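Local coordinates for protein phosphoacetylglucosamine mutase (Aspergillus lentulus, PDB 5O9X) that interconverts N-acetylglucosamine 6-phosphate and N-acetylglucosamine 1-phosphate, probably by way of a bisphosphorylated sugar intermediate, at residues Q60-M65 with L80-G85; V128-D133 with F156-F161. The protein carries 1 engineered substitution. All blocks are in the same frame, centred on the assembly; numbering follows the deposited sequence.

Contact 1 of 2, residues Q60-M65 with L80-G85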
ATOM      1  N   GLN A  60       2.691 -13.694  19.688  1.00 30.72           N
ATOM      2  CA  GLN A  60       3.377 -13.391  18.422  1.00 30.31           C
ATOM      3  C   GLN A  60       3.493 -11.865  18.339  1.00 25.80           C
ATOM      4  O   GLN A  60       2.682 -11.160  18.898  1.00 24.31           O
ATOM      5  CB  GLN A  60       2.653 -13.971  17.209  1.00 31.94           C
ATOM      6  CG  GLN A  60       3.032 -15.425  16.867  1.00 33.61           C
ATOM      7  CD  GLN A  60       2.245 -15.967  15.700  1.00 33.71           C
ATOM      8  OE1 GLN A  60       1.031 -15.986  15.723  1.00 38.65           O
ATOM      9  NE2 GLN A  60       2.928 -16.402  14.668  1.00 33.92           N
ATOM     10  N   TRP A  61       4.590 -11.396  17.767  1.00 23.60           N
ATOM     11  CA  TRP A  61       4.810  -9.976  17.573  1.00 22.00           C
ATOM     12  C   TRP A  61       3.711  -9.401  16.683  1.00 18.11           C
ATOM     13  O   TRP A  61       3.416  -9.888  15.570  1.00 19.24           O
ATOM     14  CB  TRP A  61       6.211  -9.752  16.980  1.00 23.00           C
ATOM     15  CG  TRP A  61       7.262 -10.066  17.978  1.00 23.21           C
ATOM     16  CD1 TRP A  61       7.897 -11.258  18.162  1.00 26.13           C
ATOM     17  CD2 TRP A  61       7.808  -9.153  18.956  1.00 25.63           C
ATOM     18  NE1 TRP A  61       8.829 -11.132  19.200  1.00 26.79           N
ATOM     19  CE2 TRP A  61       8.791  -9.868  19.701  1.00 24.38           C
ATOM     20  CE3 TRP A  61       7.571  -7.794  19.260  1.00 25.99           C
ATOM     21  CZ2 TRP A  61       9.515  -9.288  20.744  1.00 25.58           C
ATOM     22  CZ3 TRP A  61       8.310  -7.196  20.294  1.00 26.39           C
ATOM     23  CH2 TRP A  61       9.276  -7.963  21.031  1.00 28.52           C
ATOM     24  N   ILE A  62       3.081  -8.362  17.202  1.00 21.32           N
ATOM     25  CA  ILE A  62       2.126  -7.546  16.386  1.00 20.19           C
ATOM     26  C   ILE A  62       2.797  -6.167  16.078  1.00 21.18           C
ATOM     27  O   ILE A  62       3.446  -5.594  16.956  1.00 22.27           O
ATOM     28  CB  ILE A  62       0.853  -7.363  17.216  1.00 19.08           C
ATOM     29  CG1 ILE A  62       0.124  -8.738  17.403  1.00 18.51           C
ATOM     30  CG2 ILE A  62      -0.142  -6.350  16.592  1.00 18.19           C
ATOM     31  CD1 ILE A  62      -0.191  -9.452  16.078  1.00 17.85           C
ATOM     32  N   GLY A  63       2.566  -5.594  14.887  1.00 20.69           N
ATOM     33  CA  GLY A  63       3.279  -4.303  14.588  1.00 19.42           C
ATOM     34  C   GLY A  63       2.252  -3.179  14.663  1.00 21.02           C
ATOM     35  O   GLY A  63       1.001  -3.403  14.427  1.00 19.76           O
ATOM     36  N   VAL A  64       2.742  -1.978  14.988  1.00 19.28           N
ATOM     37  CA  VAL A  64       1.952  -0.781  14.866  1.00 16.85           C
ATOM     38  C   VAL A  64       2.786   0.227  14.062  1.00 18.36           C
ATOM     39  O   VAL A  64       3.892   0.482  14.433  1.00 18.40           O
ATOM     40  CB  VAL A  64       1.640  -0.162  16.266  1.00 17.21           C
ATOM     41  CG1 VAL A  64       0.784   1.081  16.083  1.00 19.41           C
ATOM     42  CG2 VAL A  64       0.813  -1.140  17.119  1.00 18.80           C
ATOM     43  N   MET A  65       2.253   0.757  12.973  1.00 17.60           N
ATOM     44  CA  MET A  65       2.978   1.773  12.192  1.00 20.23           C
ATOM     45  C   MET A  65       2.237   3.090  12.397  1.00 17.88           C
ATOM     46  O   MET A  65       1.008   3.142  12.153  1.00 19.26           O
ATOM     47  CB  MET A  65       2.932   1.407  10.696  1.00 21.93           C
ATOM     48  CG  MET A  65       3.668   2.423   9.796  1.00 19.79           C
ATOM     49  SD  MET A  65       5.447   2.405  10.092  1.00 21.43           S
ATOM     50  CE  MET A  65       5.876   3.888   9.198  1.00 17.33           C
ATOM     51  N   LEU A  80      -2.442  -1.321  12.168  1.00 43.63           N
ATOM     52  CA  LEU A  80      -2.011  -2.598  12.777  1.00 34.36           C
ATOM     53  C   LEU A  80      -1.485  -3.677  11.771  1.00 27.14           C
ATOM     54  O   LEU A  80      -2.004  -3.832  10.661  1.00 27.16           O
ATOM     55  CB  LEU A  80      -3.063  -3.138  13.710  1.00 43.64           C
ATOM     56  CG  LEU A  80      -3.173  -2.163  14.882  1.00 51.67           C
ATOM     57  CD1 LEU A  80      -4.559  -1.507  14.888  1.00 54.17           C
ATOM     58  CD2 LEU A  80      -2.885  -2.952  16.146  1.00 45.66           C
ATOM     59  N   VAL A  81      -0.471  -4.411  12.194  1.00 22.08           N
ATOM     60  CA  VAL A  81       0.208  -5.423  11.368  1.00 23.19           C
ATOM     61  C   VAL A  81       0.144  -6.773  12.107  1.00 22.54           C
ATOM     62  O   VAL A  81       0.660  -6.896  13.192  1.00 21.12           O
ATOM     63  CB  VAL A  81       1.702  -5.077  11.055  1.00 23.11           C
ATOM     64  CG1 VAL A  81       2.299  -6.125  10.066  1.00 22.94           C
ATOM     65  CG2 VAL A  81       1.794  -3.678  10.446  1.00 21.71           C
ATOM     66  N   ASP A  82      -0.443  -7.774  11.458  1.00 24.65           N
ATOM     67  CA  ASP A  82      -0.600  -9.134  12.042  1.00 23.41           C
ATOM     68  C   ASP A  82       0.716  -9.914  11.826  1.00 22.86           C
ATOM     69  O   ASP A  82       1.618  -9.469  11.053  1.00 22.23           O
ATOM     70  CB  ASP A  82      -1.799  -9.851  11.414  1.00 25.63           C
ATOM     71  CG  ASP A  82      -3.063  -9.837  12.291  1.00 28.95           C
ATOM     72  OD1 ASP A  82      -3.003  -9.550  13.477  1.00 27.34           O
ATOM     73  OD2 ASP A  82      -4.173 -10.160  11.793  1.00 31.42           O
ATOM     74  N   PRO A  83       0.819 -11.124  12.426  1.00 23.81           N
ATOM     75  CA  PRO A  83       2.153 -11.698  12.554  1.00 24.30           C
ATOM     76  C   PRO A  83       2.916 -11.986  11.273  1.00 23.86           C
ATOM     77  O   PRO A  83       4.137 -12.006  11.342  1.00 23.55           O
ATOM     78  CB  PRO A  83       1.871 -13.040  13.304  1.00 24.57           C
ATOM     79  CG  PRO A  83       0.741 -12.598  14.237  1.00 24.02           C
ATOM     80  CD  PRO A  83      -0.167 -11.920  13.222  1.00 22.60           C
ATOM     81  N   MET A  84       2.228 -12.240  10.152  1.00 23.32           N
ATOM     82  CA  MET A  84       2.947 -12.624   8.923  1.00 27.22           C
ATOM     83  C   MET A  84       3.094 -11.425   7.978  1.00 26.11           C
ATOM     84  O   MET A  84       3.461 -11.563   6.813  1.00 27.72           O
ATOM     85  CB  MET A  84       2.318 -13.896   8.259  1.00 32.17           C
ATOM     86  CG  MET A  84       2.568 -15.189   9.096  1.00 32.06           C
ATOM     87  SD  MET A  84       4.365 -15.491   9.348  1.00 35.59           S
ATOM     88  CE  MET A  84       4.862 -16.028   7.703  1.00 48.18           C
ATOM     89  N   GLY A  85       2.790 -10.244   8.502  1.00 27.31           N
ATOM     90  CA  GLY A  85       2.984  -9.018   7.709  1.00 28.18           C
ATOM     91  C   GLY A  85       1.711  -8.531   7.065  1.00 29.80           C
ATOM     92  O   GLY A  85       1.718  -7.477   6.458  1.00 31.79           O
TER
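G63 and V81 face each other as an antiparallel hydrogen-bonded pair whose two bonds differ in geometry: G63 N reaches V81 O at 2.9 Å in the carbonyl plane, on a lone pair and almost straight (172° at the hydrogen), whereas V81 N meets G63 O from above the carbonyl plane. One residue further, V64 and L80 form a non-hydrogen-bonded pair, and V64 CG2 lies 4.2 Å from L80 CD2. I62, next to G63, reaches across with both branches of its side chain. Its CG2, anti to the backbone N, sits 3.5 Å from V81 O, and its CD1 packs alongside the P83 ring, 3.8 Å from P83 CG. The same CD1 lies 3.8 Å from D82 OD1, a carboxylate oxygen held in a salt bridge by R53 of helix 40-56. Q60 crosses P83 at about a right angle, bringing its amide against the ring, with OE1 3.7 Å from P83 CG. Past V81 the chain leaves the strand in a type I turn, D82 to G85, closed by G85 N to D82 O. Between these segments two backbone bonds thus set the register; past V81 side-chain packing on P83 takes over, with the charge of D82 paired by R53.

Contact 2 of 2, residues V128-D133 with F156-F161. Unlike the reference sequence in segment 156-161: F161 (reference Tyr).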
ATOM      1  N   VAL A 128       4.784  -6.330  21.082  1.00 28.34           N
ATOM      2  CA  VAL A 128       4.402  -5.311  20.084  1.00 25.52           C
ATOM      3  C   VAL A 128       5.674  -4.584  19.600  1.00 23.81           C
ATOM      4  O   VAL A 128       6.510  -4.223  20.374  1.00 24.29           O
ATOM      5  CB  VAL A 128       3.299  -4.389  20.646  1.00 24.88           C
ATOM      6  CG1 VAL A 128       2.925  -3.219  19.695  1.00 23.58           C
ATOM      7  CG2 VAL A 128       2.062  -5.220  20.997  1.00 23.17           C
ATOM      8  N   VAL A 129       5.817  -4.408  18.292  1.00 23.48           N
ATOM      9  CA  VAL A 129       6.973  -3.635  17.723  1.00 20.91           C
ATOM     10  C   VAL A 129       6.338  -2.460  16.905  1.00 21.90           C
ATOM     11  O   VAL A 129       5.321  -2.649  16.212  1.00 20.26           O
ATOM     12  CB  VAL A 129       7.923  -4.596  16.899  1.00 21.96           C
ATOM     13  CG1 VAL A 129       7.168  -5.374  15.818  1.00 19.25           C
ATOM     14  CG2 VAL A 129       9.071  -3.825  16.201  1.00 21.86           C
ATOM     15  N   PHE A 130       6.918  -1.262  16.962  1.00 22.00           N
ATOM     16  CA  PHE A 130       6.320  -0.128  16.287  1.00 19.05           C
ATOM     17  C   PHE A 130       7.389   0.765  15.661  1.00 17.82           C
ATOM     18  O   PHE A 130       8.556   0.622  15.991  1.00 19.29           O
ATOM     19  CB  PHE A 130       5.382   0.605  17.249  1.00 19.02           C
ATOM     20  CG  PHE A 130       6.026   1.119  18.505  1.00 21.92           C
ATOM     21  CD1 PHE A 130       6.837   2.300  18.479  1.00 22.89           C
ATOM     22  CD2 PHE A 130       5.806   0.481  19.744  1.00 22.44           C
ATOM     23  CE1 PHE A 130       7.431   2.803  19.647  1.00 23.38           C
ATOM     24  CE2 PHE A 130       6.406   1.016  20.937  1.00 21.77           C
ATOM     25  CZ  PHE A 130       7.197   2.175  20.874  1.00 23.30           C
ATOM     26  N   ALA A 131       6.968   1.624  14.714  1.00 16.62           N
ATOM     27  CA  ALA A 131       7.839   2.553  14.008  1.00 16.20           C
ATOM     28  C   ALA A 131       6.923   3.669  13.539  1.00 17.29           C
ATOM     29  O   ALA A 131       5.684   3.605  13.759  1.00 15.67           O
ATOM     30  CB  ALA A 131       8.467   1.850  12.816  1.00 15.88           C
ATOM     31  N   ARG A 132       7.515   4.717  12.940  1.00 15.48           N
ATOM     32  CA  ARG A 132       6.733   5.813  12.510  1.00 15.99           C
ATOM     33  C   ARG A 132       7.436   6.426  11.306  1.00 16.00           C
ATOM     34  O   ARG A 132       8.645   6.178  11.100  1.00 15.20           O
ATOM     35  CB  ARG A 132       6.691   6.905  13.635  1.00 15.01           C
ATOM     36  CG  ARG A 132       8.075   7.449  14.092  1.00 16.59           C
ATOM     37  CD  ARG A 132       8.000   7.949  15.593  1.00 20.12           C
ATOM     38  NE  ARG A 132       9.165   8.802  16.055  1.00 22.65           N
ATOM     39  CZ  ARG A 132      10.072   8.660  17.014  1.00 35.69           C
ATOM     40  NH1 ARG A 132      10.274   7.524  17.796  1.00 45.35           N
ATOM     41  NH2 ARG A 132      10.892   9.714  17.155  1.00 27.16           N
ATOM     42  N   ASP A 133       6.689   7.199  10.527  1.00 16.00           N
ATOM     43  CA  ASP A 133       7.311   7.952   9.434  1.00 16.26           C
ATOM     44  C   ASP A 133       7.800   9.311  10.076  1.00 16.05           C
ATOM     45  O   ASP A 133       7.898   9.396  11.301  1.00 16.09           O
ATOM     46  CB  ASP A 133       6.327   8.135   8.230  1.00 15.02           C
ATOM     47  CG  ASP A 133       5.128   8.998   8.573  1.00 17.30           C
ATOM     48  OD1 ASP A 133       5.088   9.611   9.683  1.00 15.67           O
ATOM     49  OD2 ASP A 133       4.186   9.081   7.709  1.00 18.95           O
ATOM     50  N   PHE A 156       7.797  -4.508  24.387  1.00 27.76           N
ATOM     51  CA  PHE A 156       7.701  -3.652  23.144  1.00 29.23           C
ATOM     52  C   PHE A 156       9.040  -3.117  22.702  1.00 30.62           C
ATOM     53  O   PHE A 156       9.946  -2.982  23.530  1.00 28.05           O
ATOM     54  CB  PHE A 156       6.642  -2.518  23.221  1.00 27.06           C
ATOM     55  CG  PHE A 156       6.856  -1.525  24.312  1.00 29.11           C
ATOM     56  CD1 PHE A 156       7.582  -0.321  24.087  1.00 29.99           C
ATOM     57  CD2 PHE A 156       6.280  -1.743  25.569  1.00 32.06           C
ATOM     58  CE1 PHE A 156       7.720   0.624  25.091  1.00 30.13           C
ATOM     59  CE2 PHE A 156       6.402  -0.773  26.583  1.00 32.50           C
ATOM     60  CZ  PHE A 156       7.150   0.395  26.339  1.00 34.20           C
ATOM     61  N   ILE A 157       9.172  -2.893  21.386  1.00 26.34           N
ATOM     62  CA  ILE A 157      10.424  -2.386  20.784  1.00 24.16           C
ATOM     63  C   ILE A 157      10.035  -1.205  19.905  1.00 25.17           C
ATOM     64  O   ILE A 157       9.087  -1.328  19.127  1.00 23.85           O
ATOM     65  CB  ILE A 157      11.114  -3.442  19.926  1.00 24.80           C
ATOM     66  CG1 ILE A 157      11.618  -4.611  20.829  1.00 27.97           C
ATOM     67  CG2 ILE A 157      12.250  -2.840  19.105  1.00 26.54           C
ATOM     68  CD1 ILE A 157      11.972  -5.819  20.007  1.00 25.51           C
ATOM     69  N   ASP A 158      10.741  -0.092  20.099  1.00 23.71           N
ATOM     70  CA  ASP A 158      10.588   1.128  19.274  1.00 21.11           C
ATOM     71  C   ASP A 158      11.623   1.019  18.169  1.00 21.39           C
ATOM     72  O   ASP A 158      12.806   1.157  18.439  1.00 21.55           O
ATOM     73  CB  ASP A 158      10.838   2.358  20.171  1.00 22.77           C
ATOM     74  CG  ASP A 158      10.735   3.692  19.390  1.00 23.84           C
ATOM     75  OD1 ASP A 158      10.613   3.664  18.164  1.00 22.00           O
ATOM     76  OD2 ASP A 158      10.833   4.738  20.011  1.00 20.71           O
ATOM     77  N   MET A 159      11.189   0.801  16.915  1.00 21.31           N
ATOM     78  CA  MET A 159      12.144   0.834  15.781  1.00 20.44           C
ATOM     79  C   MET A 159      12.420   2.198  15.202  1.00 20.44           C
ATOM     80  O   MET A 159      13.014   2.263  14.102  1.00 19.20           O
ATOM     81  CB  MET A 159      11.743  -0.069  14.639  1.00 21.90           C
ATOM     82  CG  MET A 159      11.436  -1.516  15.011  1.00 28.66           C
ATOM     83  SD  MET A 159      12.936  -2.304  15.567  1.00 32.39           S
ATOM     84  CE  MET A 159      13.813  -2.618  14.010  1.00 29.59           C
ATOM     85  N   LYS A 160      11.944   3.264  15.853  1.00 18.06           N
ATOM     86  CA  LYS A 160      12.245   4.678  15.419  1.00 19.71           C
ATOM     87  C   LYS A 160      11.612   4.961  14.028  1.00 19.03           C
ATOM     88  O   LYS A 160      10.433   4.604  13.846  1.00 17.65           O
ATOM     89  CB  LYS A 160      13.756   5.038  15.478  1.00 21.91           C
ATOM     90  CG  LYS A 160      14.422   4.738  16.887  1.00 24.52           C
ATOM     91  CD  LYS A 160      13.657   5.572  17.888  1.00 32.24           C
ATOM     92  CE  LYS A 160      14.222   5.626  19.291  1.00 37.51           C
ATOM     93  NZ  LYS A 160      13.138   6.389  20.002  1.00 35.29           N
ATOM     94  N   PHE A 161      12.381   5.558  13.092  1.00 15.84           N
ATOM     95  CA  PHE A 161      11.864   5.902  11.786  1.00 15.88           C
ATOM     96  C   PHE A 161      12.080   4.740  10.808  1.00 16.05           C
ATOM     97  O   PHE A 161      13.252   4.300  10.568  1.00 17.27           O
ATOM     98  CB  PHE A 161      12.613   7.153  11.242  1.00 16.84           C
ATOM     99  CG  PHE A 161      12.339   8.390  12.058  1.00 16.93           C
ATOM    100  CD1 PHE A 161      11.189   9.159  11.835  1.00 15.62           C
ATOM    101  CD2 PHE A 161      13.202   8.746  13.091  1.00 17.81           C
ATOM    102  CE1 PHE A 161      10.922  10.332  12.622  1.00 16.45           C
ATOM    103  CE2 PHE A 161      12.932   9.890  13.889  1.00 18.49           C
ATOM    104  CZ  PHE A 161      11.832  10.710  13.625  1.00 17.66           C
TER
HETATM  105  O   HOH W   1       8.997   5.096  16.344  1.00 20.94           O
HETATM  106  O   HOH W   2      12.957   9.100  19.283  1.00 30.02           O
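K160 NZ and R132 NH1 both approach D158 OD2, but unequally: the lysine forms a 2.8 Å salt bridge from above the carboxylate plane, while the arginine bridge is long, 3.6 Å, with OD2 at the guanidinium edge. D158 OD1 accepts from K160 N at 2.7 Å, making an Asx turn; together with the lysine bridge this limits carboxylate rotation. One water receives from R132 NH1 and donates to D158 OD1 and K160 O; a second accepts from R132 NH2 and K160 NZ, completing one network. The extended R132 chain also brings its guanidinium to F161, an off-centre cation-pi contact with R132 CZ 4.7 Å from the F161 ring centroid and the planes 56° apart. Four backbone bonds cross between the segments, M159 N to F130 O being the shortest at 2.8 Å; a beta bulge shifts the register by one between F130 and R132. With CG between the backbone N and the carbonyl carbon (chi1 59°), the F130 ring takes I157 O and D158 CA over one face and F156 CD1 at its edge, 3.6 Å from F130 CE2. V129 CG2 meets M159 CG at 3.5 Å. Adjacent parallel strands connected through helix 138-151 form a beta-alpha-beta unit of the phosphohexomutase alpha/beta/alpha domain I.

Both contacts belong to one mixed sheet, in which strands 61-66 and 127-132 are neighbours; V64 N to V129 O (2.9 Å) and I62 O to V129 N (3.0 Å) are probable hydrogen bonds between them, and the centres of the two contacts lie about 11 Å apart. Contact 1 pairs the strands of an antiparallel hairpin inside the sheet, and most of its touching residues are buried. Contact 2 adds the outermost strand, 155-161, in parallel, and is only partly buried. Chemistry follows position: contact 1 has few, mainly apolar side-chain contacts, whereas contact 2 has apolar packing as well, round V129 and F130, but adds charges and ordered water toward the C-terminal end of the edge strand.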